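Local coordinates for protein beta carbonic anhydrase (Burkholderia pseudomallei, PDB 6YJN) that probably catalyses the reversible interconversion of carbon dioxide and hydrogencarbonate, using one zinc ion per subunit, at residues A[80-83]-A[84-87]. Residues are numbered along the deposited sequence; the frame is centred on the assembly and turned at random.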
ATOM      1  N   ASN A  80      -2.980   4.851  -2.589  1.00 58.24           N
ATOM      2  CA  ASN A  80      -4.329   5.367  -2.366  1.00 61.41           C
ATOM      3  C   ASN A  80      -4.362   6.892  -2.557  1.00 73.27           C
ATOM      4  O   ASN A  80      -5.122   7.442  -3.367  1.00 73.49           O
ATOM      5  CB  ASN A  80      -4.922   4.877  -1.046  1.00 58.83           C
ATOM      6  CG  ASN A  80      -6.290   5.463  -0.747  1.00 68.38           C
ATOM      7  OD1 ASN A  80      -6.652   6.510  -1.274  1.00 68.85           O
ATOM      8  ND2 ASN A  80      -7.052   4.817   0.124  1.00 73.18           N
ATOM      9  N   CYS A  81      -3.493   7.576  -1.813  1.00 76.20           N
ATOM     10  CA  CYS A  81      -3.424   9.020  -1.855  1.00 67.10           C
ATOM     11  C   CYS A  81      -2.681   9.477  -3.108  1.00 67.34           C
ATOM     12  O   CYS A  81      -3.174  10.343  -3.839  1.00 65.45           O
ATOM     13  CB  CYS A  81      -2.741   9.532  -0.598  1.00 75.02           C
ATOM     14  SG  CYS A  81      -2.868  11.327  -0.413  1.00 84.26           S
ATOM     15  N   LEU A  82      -1.490   8.913  -3.341  1.00 59.64           N
ATOM     16  CA  LEU A  82      -0.722   9.313  -4.509  1.00 61.45           C
ATOM     17  C   LEU A  82      -1.638   9.340  -5.738  1.00 67.15           C
ATOM     18  O   LEU A  82      -1.562  10.271  -6.542  1.00 70.51           O
ATOM     19  CB  LEU A  82       0.454   8.352  -4.725  1.00 65.61           C
ATOM     20  CG  LEU A  82       1.636   8.437  -3.754  1.00 63.81           C
ATOM     21  CD1 LEU A  82       2.762   7.528  -4.220  1.00 51.00           C
ATOM     22  CD2 LEU A  82       2.142   9.862  -3.576  1.00 59.35           C
ATOM     23  N   SER A  83      -2.502   8.314  -5.872  1.00 63.95           N
ATOM     24  CA  SER A  83      -3.449   8.194  -6.970  1.00 64.06           C
ATOM     25  C   SER A  83      -4.314   9.447  -7.064  1.00 71.56           C
ATOM     26  O   SER A  83      -4.356  10.088  -8.109  1.00 72.89           O
ATOM     27  CB  SER A  83      -4.318   6.981  -6.813  1.00 71.15           C
ATOM     28  OG  SER A  83      -3.766   5.882  -7.520  1.00 74.12           O
ATOM     29  N   VAL A  84      -4.997   9.770  -5.958  1.00 74.14           N
ATOM     30  CA  VAL A  84      -5.783  10.987  -5.807  1.00 69.35           C
ATOM     31  C   VAL A  84      -4.986  12.192  -6.321  1.00 69.52           C
ATOM     32  O   VAL A  84      -5.510  12.993  -7.104  1.00 65.88           O
ATOM     33  CB  VAL A  84      -6.264  11.173  -4.351  1.00 71.48           C
ATOM     34  CG1 VAL A  84      -6.920  12.519  -4.126  1.00 81.59           C
ATOM     35  CG2 VAL A  84      -7.206  10.067  -3.888  1.00 67.47           C
ATOM     36  N   ILE A  85      -3.708  12.287  -5.921  1.00 68.78           N
ATOM     37  CA  ILE A  85      -2.878  13.453  -6.213  1.00 63.96           C
ATOM     38  C   ILE A  85      -2.507  13.509  -7.692  1.00 71.15           C
ATOM     39  O   ILE A  85      -2.649  14.558  -8.329  1.00 70.93           O
ATOM     40  CB  ILE A  85      -1.634  13.505  -5.311  1.00 61.04           C
ATOM     41  CG1 ILE A  85      -2.021  13.554  -3.832  1.00 67.25           C
ATOM     42  CG2 ILE A  85      -0.687  14.633  -5.698  1.00 54.77           C
ATOM     43  CD1 ILE A  85      -0.957  12.988  -2.912  1.00 66.61           C
ATOM     44  N   GLN A  86      -1.995  12.394  -8.221  1.00 73.12           N
ATOM     45  CA  GLN A  86      -1.684  12.339  -9.638  1.00 76.09           C
ATOM     46  C   GLN A  86      -2.937  12.663 -10.457  1.00 83.74           C
ATOM     47  O   GLN A  86      -2.843  13.285 -11.515  1.00 90.99           O
ATOM     48  CB  GLN A  86      -1.047  11.001  -9.996  1.00 76.34           C
ATOM     49  CG  GLN A  86      -0.596  10.929 -11.450  1.00 88.52           C
ATOM     50  CD  GLN A  86      -1.699  10.491 -12.390  1.00 83.20           C
ATOM     51  OE1 GLN A  86      -2.584   9.719 -12.012  1.00 76.43           O
ATOM     52  NE2 GLN A  86      -1.647  10.985 -13.621  1.00 62.81           N
ATOM     53  N   PHE A  87      -4.115  12.287  -9.943  1.00 73.99           N
ATOM     54  CA  PHE A  87      -5.365  12.561 -10.629  1.00 77.04           C
ATOM     55  C   PHE A  87      -5.743  14.042 -10.503  1.00 83.34           C
ATOM     56  O   PHE A  87      -6.194  14.664 -11.462  1.00 83.81           O
ATOM     57  CB  PHE A  87      -6.461  11.657 -10.063  1.00 87.42           C
ATOM     58  CG  PHE A  87      -7.705  11.485 -10.903  1.00 86.32           C
ATOM     59  CD1 PHE A  87      -8.601  12.534 -11.089  1.00 75.56           C
ATOM     60  CD2 PHE A  87      -8.012  10.246 -11.462  1.00 81.34           C
ATOM     61  CE1 PHE A  87      -9.754  12.351 -11.841  1.00 76.99           C
ATOM     62  CE2 PHE A  87      -9.176  10.061 -12.198  1.00 78.34           C
ATOM     63  CZ  PHE A  87     -10.046  11.116 -12.383  1.00 80.35           C
TER
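Cys81 and Ile85, one turn apart on helix 79-92, make the tight side of this contact: Cys81 SG lies 3.6 Å from Ile85 CD1. The sulfur stands anti to its own backbone N (chi1 -170°), while CG1 of Ile85 lies beside its backbone N (chi1 -59°), which carries CD1 back along the helix to the sulfur. On the same face, Ile44 and Leu42 of strand 41-46 pack against Cys81 and Ile85 respectively. Leu82 is looser, its CD2 4.5 Å from Ile85 CD1, and it turns to Ile168 and to Leu79 of the third subunit. Under these side chains runs the i to i+4 ladder, where Ile85 N to Cys81 O measures 2.9 Å but Val84 N to Asn80 O is weak at 3.5 Å. The amides of Asn80 and Gln86 reach the second subunit: Gln86 NE2 bonds its Val117 O and OE1 its Ala120 N, while Asn80 ND2 bonds Asp78 OD2 of that subunit. Gln86 NE2 also bonds Asp90 of its own chain. All eight residues are buried, so the loose side opens onto protein rather than solvent. The chemistry thus splits the helix, with an apolar face joined to the sheet and amide side chains hydrogen-bonding across the subunit interface.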